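Local atomic coordinates of packaging protein UL32 (Human herpesvirus 8 type M, PDB entry 6XF9), a protein that probably helps bring newly made capsids to nuclear replication compartments for cleavage and packaging of viral DNA, and assembles into a zinc-binding pentameric ring. Residues E207-R210 against A211-G215; A311-T314 against L315-V319; V418-L421 against V422-K426; S438-I441 against I442-L445. One frame throughout, in Å; residues are numbered along the deposited sequence.

In the fold
Each of the four contacts is a stretch of about two helical turns in a chain that is just over half helix, and they come in series. Contact 1 spans helix 207-213 and its exit, contact 2 lies within helix 308-321, contact 3 within helix 416-430 and contact 4 within helix 435-451. The last two helices follow each other and pack together: the centres of contacts 3 and 4 are about 10 Å apart, with Phe425 on Leu445 and Leu424 on Ile441. The centres of contacts 1 and 2 are about 25 Å apart, those of contacts 1 and 4 about 39 Å. Contacts 2 and 3 each lie beside a zinc site, whereas contact 4 reaches a neighbouring subunit.

Contact 1 (E207-R210 against A211-G215); sequences ELAR and ATFCG
Ala211 N donates to Glu207 O at 2.9 Å and begins a run of i to i+4 backbone bonds, Thr212 to Leu208, Phe213 to Ala209 and Cys214 to Arg210, which carries the short helix 207-213 to its C-terminal end, where Cys214 is the first residue to leave helical angles. Thr212 adds a side-chain bond to this ladder. With OG1 set beside its own backbone N (chi1 -55°), the hydroxyl turns back along the helix and gives its proton to Leu208 O at 2.7 Å. That carbonyl oxygen is therefore gripped twice by one residue, the hydroxyl and the amide of Thr212 arriving from opposite faces of its plane. The Phe213 ring lies beside Ala209: the edge carbon CD2 is 3.1 Å from Ala209 O, near the ring plane, and 4.2 Å from Ala209 CB. One face of the ring is covered over its centre by CG2 of its neighbour Thr212. On the exposed side, the aliphatic part of Arg210 packs on the cysteine, Arg210 CG being 3.9 Å from Cys214 SG. The chain then bends at chi3, bringing a guanidinium face over Ala211 N and letting NE donate to Glu207 OE2 at 2.7 Å in a salt bridge. Pro389 packs on Thr212 and Phe213, Phe213 also meets Leu397 of helix 391-402, and Arg390 NH1 binds the carbonyls of Ala211 and Cys214. The chemistry thus divides the helix into a buried face docked on its neighbours and a charged outer face, while Arg390 probably stabilises the carbonyl-rich C-terminal end.

Contact 2 (A311-T314 against L315-V319); sequences ALQT and LQCEV
Two side-chain amides, Gln313 and Gln316, meet across one turn of helix 308-321 with their planes 50° apart, neither lying flat on the other. Gln313 NE2 gives a weak hydrogen bond to Gln316 OE1 at 2.8 Å, with an N-H...O angle of only 121°, while Gln313 OE1 lies 3.1 Å from Gln316 OE1, two acceptors facing each other. A bend in the Gln313 chain (chi2 57°) curls its amide toward Gln316, whose own chain runs out extended. Gln313 OE1 also lies 3.8 Å from Cys317 SG. A different side of the helix is apolar: Leu312 and Leu315 meet through their CD2 methyls at 4.1 Å, their side chains crossing at a slant. Leu312 packs on His366, a zinc ligand, and both leucines touch Ile355, which ties this turn to helices 349-357 and 360-369. Thr314 OG1 bonds back to Lys310 O, and Glu318 OE1 is hydrogen-bonded to Tyr345 OH. Backbone i to i+4 bonds run through the turn, that from Cys317 N to Gln313 O being weak. The leucines pack beside the metal site; Gln313 is exposed, Gln316 rests on Phe368, and their bent hydrogen bond, opposed by the facing oxygens, probably adds little stability.

Contact 3 (V418-L421 against V422-K426); sequences VQTL and VFLFK
Val418 and Val422 begin the apolar contacts of this buried turn of helix 416-430: Val418 CG1 and Val422 CG2 approach to 4.1 Å, the two side chains set at a slant. Thr420 and Leu424 run side by side in the same direction, Thr420 CG2 lying 3.9 Å from Leu424 CD1. Thr420 chi1 (-63°) puts OG1 beside the backbone N, where it bonds to Glu416 O, and CG2 opposite that N, where it meets Leu424. Leu421 CD2 and Leu424 CD2 meet more loosely at 4.3 Å.

The aromatic contact joins Gln419 and Phe423, again side by side and pointing the same way. Gln419 CG lies in the ring plane at its edge, 3.9 Å from Phe423 CE2, while the amide stands steeply to the ring at 76°. Gln419 NE2 bonds to Val133 O and OE1 to Lys155 NZ, so both ends of the buried amide are satisfied and its rotation is fixed. The Phe423 ring also meets His87 edge-to-face.

Backbone bonds are regular, among them Leu424 N to Thr420 O at 2.9 Å and Phe425 N to Leu421 O at 2.9 Å. Val418 packs on the zinc ligand His452, three residues after the ligand Cys415. The chemistry implies a core helix whose start adjoins a zinc site: its apolar side chains fill the interior, and the polar group of Gln419 is paid for by specific bonds to other parts of the chain.

Contact 4 (S438-I441 against I442-L445); sequences SLDI and IREL
Ile442 has CG1 beside its backbone N (chi1 -75°) and an extended end (chi2 169°), which carries CD1 back over the preceding turn to 4.4 Å from Leu439 CD2. This is an i to i+3 pairing within the alpha-helix 435-451, and both side chains also pack on Thr175 of a neighbouring subunit, so this side of the helix belongs to the interface between copies. Arg443 has an unusual first torsion, chi1 101°, and a bend at chi3 that leaves the NE edge of its guanidinium facing Asp440 OD1 while the terminal nitrogens point away from that carboxylate. Asp440 OD1 stands near the guanidinium plane, but at 4.4 Å from Arg443 NE the pair falls beyond a salt bridge; any attraction is probably modest. Farther along the helix, Glu444 OE2 is hydrogen-bonded to Gln448 NE2. Ile441 and Leu445 face helix 416-430. Four i to i+4 bonds hold the turn, and they differ: Arg443 N sits well above the plane of the Leu439 carbonyl, whereas Leu445 N approaches Ile441 O almost in line with the C=O bond, at 2.7 Å.

Contact 1 (E207-R210 against A211-G215)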
# COMPACT_ATOMS: atom_id res chain seq x y z
N GLU D 207 33.89 -0.63 -39.69
CA GLU D 207 34.47 -0.59 -41.02
C GLU D 207 35.47 -1.69 -41.22
O GLU D 207 35.39 -2.39 -42.16
CB GLU D 207 35.17 0.71 -41.29
CG GLU D 207 34.66 1.43 -42.51
CD GLU D 207 35.28 1.02 -43.81
OE1 GLU D 207 36.48 1.17 -43.98
OE2 GLU D 207 34.56 0.58 -44.69
N LEU D 208 36.35 -1.93 -40.30
CA LEU D 208 37.29 -3.03 -40.51
C LEU D 208 36.56 -4.32 -40.81
O LEU D 208 37.01 -5.11 -41.65
CB LEU D 208 38.18 -3.27 -39.30
CG LEU D 208 39.34 -2.37 -38.95
CD1 LEU D 208 39.77 -2.69 -37.57
CD2 LEU D 208 40.42 -2.80 -39.90
N ALA D 209 35.44 -4.56 -40.13
CA ALA D 209 34.67 -5.76 -40.42
C ALA D 209 33.95 -5.64 -41.76
O ALA D 209 33.85 -6.62 -42.50
CB ALA D 209 33.69 -6.04 -39.28
N ARG D 210 33.46 -4.45 -42.10
CA ARG D 210 32.82 -4.29 -43.40
C ARG D 210 33.79 -4.61 -44.52
O ARG D 210 33.45 -5.35 -45.46
CB ARG D 210 32.31 -2.86 -43.56
CG ARG D 210 31.23 -2.74 -44.60
CD ARG D 210 31.05 -1.29 -45.00
NE ARG D 210 32.34 -0.74 -45.41
CZ ARG D 210 32.97 -1.10 -46.53
NH1 ARG D 210 32.44 -2.00 -47.34
NH2 ARG D 210 34.15 -0.56 -46.83
N ALA D 211 35.00 -4.05 -44.45
CA ALA D 211 36.03 -4.30 -45.45
C ALA D 211 36.35 -5.78 -45.54
O ALA D 211 36.50 -6.31 -46.65
CB ALA D 211 37.28 -3.51 -45.09
N THR D 212 36.39 -6.48 -44.41
CA THR D 212 36.83 -7.86 -44.42
C THR D 212 35.76 -8.83 -44.91
O THR D 212 36.09 -9.86 -45.48
CB THR D 212 37.28 -8.28 -43.03
OG1 THR D 212 38.28 -7.36 -42.59
CG2 THR D 212 37.87 -9.66 -43.06
N PHE D 213 34.48 -8.54 -44.69
CA PHE D 213 33.46 -9.56 -44.89
C PHE D 213 32.42 -9.20 -45.93
O PHE D 213 31.76 -10.11 -46.45
CB PHE D 213 32.74 -9.87 -43.58
CG PHE D 213 33.65 -10.38 -42.50
CD1 PHE D 213 34.08 -11.70 -42.50
CD2 PHE D 213 34.07 -9.55 -41.48
CE1 PHE D 213 34.91 -12.18 -41.50
CE2 PHE D 213 34.90 -10.03 -40.48
CZ PHE D 213 35.32 -11.34 -40.49
N CYS D 214 32.24 -7.93 -46.23
CA CYS D 214 31.14 -7.49 -47.06
C CYS D 214 31.56 -7.37 -48.52
O CYS D 214 32.74 -7.15 -48.84
CB CYS D 214 30.59 -6.17 -46.51
SG CYS D 214 29.86 -6.39 -44.81
N GLY D 215 30.57 -7.48 -49.41
CA GLY D 215 30.75 -7.43 -50.85
C GLY D 215 30.24 -8.71 -51.47
O GLY D 215 30.53 -9.81 -50.96

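Contact 2 (A311-T314 against L315-V319)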
# COMPACT_ATOMS: atom_id res chain seq x y z
N ALA D 311 16.51 -13.33 -44.62
CA ALA D 311 15.28 -14.01 -45.03
C ALA D 311 14.13 -13.72 -44.08
O ALA D 311 13.01 -13.41 -44.50
CB ALA D 311 15.50 -15.51 -45.11
N LEU D 312 14.41 -13.79 -42.78
CA LEU D 312 13.37 -13.56 -41.79
C LEU D 312 12.96 -12.10 -41.77
O LEU D 312 11.77 -11.80 -41.65
CB LEU D 312 13.87 -14.05 -40.45
CG LEU D 312 14.07 -15.56 -40.53
CD1 LEU D 312 14.85 -16.08 -39.32
CD2 LEU D 312 12.73 -16.31 -40.71
N GLN D 313 13.92 -11.18 -41.90
CA GLN D 313 13.55 -9.77 -41.99
C GLN D 313 12.73 -9.50 -43.24
O GLN D 313 11.92 -8.56 -43.25
CB GLN D 313 14.75 -8.82 -41.93
CG GLN D 313 14.28 -7.34 -41.95
CD GLN D 313 13.30 -6.99 -40.79
OE1 GLN D 313 12.28 -6.31 -41.02
NE2 GLN D 313 13.65 -7.39 -39.54
N THR D 314 12.99 -10.22 -44.32
CA THR D 314 12.15 -10.06 -45.50
C THR D 314 10.77 -10.67 -45.28
O THR D 314 9.76 -10.09 -45.68
CB THR D 314 12.85 -10.67 -46.71
OG1 THR D 314 13.98 -9.86 -47.06
CG2 THR D 314 11.90 -10.76 -47.88
N LEU D 315 10.72 -11.83 -44.61
CA LEU D 315 9.45 -12.44 -44.21
C LEU D 315 8.66 -11.51 -43.29
O LEU D 315 7.44 -11.36 -43.44
CB LEU D 315 9.72 -13.78 -43.53
CG LEU D 315 8.53 -14.55 -42.95
CD1 LEU D 315 7.43 -14.81 -43.98
CD2 LEU D 315 9.01 -15.85 -42.30
N GLN D 316 9.34 -10.85 -42.35
CA GLN D 316 8.64 -9.91 -41.48
C GLN D 316 7.96 -8.83 -42.28
O GLN D 316 6.87 -8.37 -41.91
CB GLN D 316 9.60 -9.30 -40.46
CG GLN D 316 8.86 -8.46 -39.43
CD GLN D 316 9.80 -7.85 -38.42
OE1 GLN D 316 11.02 -7.82 -38.62
NE2 GLN D 316 9.24 -7.44 -37.28
N CYS D 317 8.62 -8.34 -43.34
CA CYS D 317 8.00 -7.36 -44.25
C CYS D 317 6.84 -7.98 -45.02
O CYS D 317 5.83 -7.31 -45.26
CB CYS D 317 9.04 -6.77 -45.21
SG CYS D 317 10.45 -5.97 -44.37
N GLU D 318 6.96 -9.24 -45.43
CA GLU D 318 5.85 -9.85 -46.15
C GLU D 318 4.65 -9.98 -45.22
O GLU D 318 3.51 -9.70 -45.62
CB GLU D 318 6.19 -11.25 -46.68
CG GLU D 318 7.17 -11.39 -47.85
CD GLU D 318 7.05 -12.79 -48.52
OE1 GLU D 318 8.04 -13.56 -48.55
OE2 GLU D 318 5.93 -13.16 -48.91
N VAL D 319 4.90 -10.39 -43.98
CA VAL D 319 3.81 -10.57 -43.02
C VAL D 319 3.13 -9.23 -42.72
O VAL D 319 1.90 -9.14 -42.70
CB VAL D 319 4.35 -11.25 -41.74
CG1 VAL D 319 3.29 -11.22 -40.66
CG2 VAL D 319 4.81 -12.67 -42.05

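Contact 3 (V418-L421 against V422-K426)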
# COMPACT_ATOMS: atom_id res chain seq x y z
N VAL D 418 19.26 -4.32 -21.17
CA VAL D 418 18.27 -5.08 -21.93
C VAL D 418 18.62 -6.56 -21.95
O VAL D 418 17.73 -7.42 -21.83
CB VAL D 418 18.14 -4.52 -23.35
CG1 VAL D 418 17.40 -5.50 -24.21
CG2 VAL D 418 17.40 -3.22 -23.35
N GLN D 419 19.91 -6.90 -22.07
CA GLN D 419 20.26 -8.32 -22.01
C GLN D 419 19.79 -8.92 -20.69
O GLN D 419 19.22 -10.02 -20.67
CB GLN D 419 21.77 -8.53 -22.20
CG GLN D 419 22.14 -10.01 -22.41
CD GLN D 419 23.56 -10.37 -21.92
OE1 GLN D 419 24.16 -9.68 -21.08
NE2 GLN D 419 24.10 -11.47 -22.44
N THR D 420 20.02 -8.22 -19.58
CA THR D 420 19.65 -8.79 -18.28
C THR D 420 18.15 -8.97 -18.16
O THR D 420 17.68 -10.01 -17.69
CB THR D 420 20.17 -7.92 -17.14
OG1 THR D 420 21.61 -7.89 -17.19
CG2 THR D 420 19.74 -8.48 -15.82
N LEU D 421 17.38 -7.97 -18.57
CA LEU D 421 15.93 -8.10 -18.51
C LEU D 421 15.43 -9.23 -19.39
O LEU D 421 14.49 -9.94 -19.02
CB LEU D 421 15.25 -6.79 -18.89
CG LEU D 421 15.43 -5.72 -17.83
CD1 LEU D 421 14.95 -4.41 -18.37
CD2 LEU D 421 14.65 -6.11 -16.59
N VAL D 422 16.07 -9.46 -20.53
CA VAL D 422 15.63 -10.57 -21.37
C VAL D 422 15.82 -11.90 -20.65
O VAL D 422 14.95 -12.78 -20.71
CB VAL D 422 16.38 -10.52 -22.71
CG1 VAL D 422 16.16 -11.81 -23.49
CG2 VAL D 422 15.92 -9.31 -23.51
N PHE D 423 16.93 -12.05 -19.92
CA PHE D 423 17.17 -13.30 -19.18
C PHE D 423 16.27 -13.43 -17.97
O PHE D 423 15.91 -14.54 -17.57
CB PHE D 423 18.63 -13.39 -18.77
CG PHE D 423 19.48 -13.95 -19.83
CD1 PHE D 423 19.42 -15.30 -20.11
CD2 PHE D 423 20.26 -13.14 -20.61
CE1 PHE D 423 20.16 -15.84 -21.13
CE2 PHE D 423 21.01 -13.69 -21.64
CZ PHE D 423 20.96 -15.04 -21.89
N LEU D 424 15.95 -12.31 -17.31
CA LEU D 424 14.97 -12.35 -16.24
C LEU D 424 13.62 -12.84 -16.75
O LEU D 424 13.02 -13.76 -16.18
CB LEU D 424 14.89 -10.96 -15.60
CG LEU D 424 15.85 -10.77 -14.41
CD1 LEU D 424 17.27 -11.24 -14.67
CD2 LEU D 424 15.89 -9.32 -13.97
N PHE D 425 13.16 -12.29 -17.89
CA PHE D 425 11.87 -12.69 -18.46
C PHE D 425 11.85 -14.16 -18.87
O PHE D 425 10.95 -14.91 -18.49
CB PHE D 425 11.54 -11.79 -19.65
CG PHE D 425 10.26 -12.16 -20.36
CD1 PHE D 425 9.04 -11.69 -19.91
CD2 PHE D 425 10.30 -12.94 -21.49
CE1 PHE D 425 7.87 -12.01 -20.57
CE2 PHE D 425 9.14 -13.26 -22.17
CZ PHE D 425 7.92 -12.80 -21.70
N LYS D 426 12.84 -14.61 -19.63
CA LYS D 426 12.90 -16.03 -19.94
C LYS D 426 12.90 -16.87 -18.66
O LYS D 426 12.49 -18.04 -18.68
CB LYS D 426 14.13 -16.34 -20.80
CG LYS D 426 14.08 -15.69 -22.17
CD LYS D 426 12.73 -15.90 -22.86
CE LYS D 426 12.73 -17.19 -23.63
NZ LYS D 426 11.36 -17.61 -24.03

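Contact 4 (S438-I441 against I442-L445)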
# COMPACT_ATOMS: atom_id res chain seq x y z
N SER D 438 7.48 -11.26 -10.62
CA SER D 438 7.25 -11.58 -12.03
C SER D 438 6.64 -10.39 -12.77
O SER D 438 7.11 -10.02 -13.86
CB SER D 438 6.33 -12.79 -12.13
OG SER D 438 6.06 -13.06 -13.49
N LEU D 439 5.64 -9.75 -12.18
CA LEU D 439 4.98 -8.63 -12.84
C LEU D 439 5.84 -7.37 -12.80
O LEU D 439 5.63 -6.45 -13.59
CB LEU D 439 3.62 -8.39 -12.18
CG LEU D 439 2.68 -9.60 -12.13
CD1 LEU D 439 1.38 -9.21 -11.44
CD2 LEU D 439 2.44 -10.18 -13.51
N ASP D 440 6.82 -7.34 -11.90
CA ASP D 440 7.80 -6.26 -11.85
C ASP D 440 8.77 -6.33 -13.02
O ASP D 440 9.13 -5.30 -13.61
CB ASP D 440 8.53 -6.34 -10.52
CG ASP D 440 7.89 -5.47 -9.46
OD1 ASP D 440 7.50 -4.33 -9.83
OD2 ASP D 440 7.75 -5.92 -8.29
N ILE D 441 9.25 -7.53 -13.33
CA ILE D 441 10.09 -7.73 -14.50
C ILE D 441 9.35 -7.32 -15.76
O ILE D 441 9.85 -6.53 -16.58
CB ILE D 441 10.55 -9.19 -14.55
CG1 ILE D 441 11.43 -9.50 -13.34
CG2 ILE D 441 11.29 -9.45 -15.82
CD1 ILE D 441 11.78 -10.97 -13.16
N ILE D 442 8.11 -7.79 -15.91
CA ILE D 442 7.33 -7.51 -17.12
C ILE D 442 7.14 -6.02 -17.32
O ILE D 442 7.20 -5.53 -18.46
CB ILE D 442 5.98 -8.26 -17.05
CG1 ILE D 442 6.21 -9.74 -17.31
CG2 ILE D 442 5.01 -7.65 -18.03
CD1 ILE D 442 5.02 -10.60 -17.03
N ARG D 443 6.88 -5.26 -16.26
CA ARG D 443 6.66 -3.82 -16.44
C ARG D 443 7.97 -3.10 -16.75
O ARG D 443 7.99 -2.17 -17.56
CB ARG D 443 5.87 -3.23 -15.27
CG ARG D 443 6.57 -2.45 -14.18
CD ARG D 443 5.54 -1.77 -13.23
NE ARG D 443 4.54 -2.70 -12.68
CZ ARG D 443 3.25 -2.71 -13.01
NH1 ARG D 443 2.77 -1.83 -13.89
NH2 ARG D 443 2.42 -3.60 -12.46
N GLU D 444 9.08 -3.47 -16.09
CA GLU D 444 10.35 -2.84 -16.45
C GLU D 444 10.81 -3.25 -17.85
O GLU D 444 11.40 -2.45 -18.57
CB GLU D 444 11.43 -3.20 -15.41
CG GLU D 444 12.77 -2.52 -15.64
CD GLU D 444 12.71 -0.99 -15.60
OE1 GLU D 444 11.77 -0.45 -14.98
OE2 GLU D 444 13.63 -0.33 -16.16
N LEU D 445 10.58 -4.50 -18.23
CA LEU D 445 10.95 -4.94 -19.56
C LEU D 445 10.14 -4.24 -20.64
O LEU D 445 10.66 -3.94 -21.72
CB LEU D 445 10.78 -6.45 -19.66
CG LEU D 445 10.91 -7.05 -21.06
CD1 LEU D 445 12.24 -6.69 -21.71
CD2 LEU D 445 10.79 -8.53 -20.90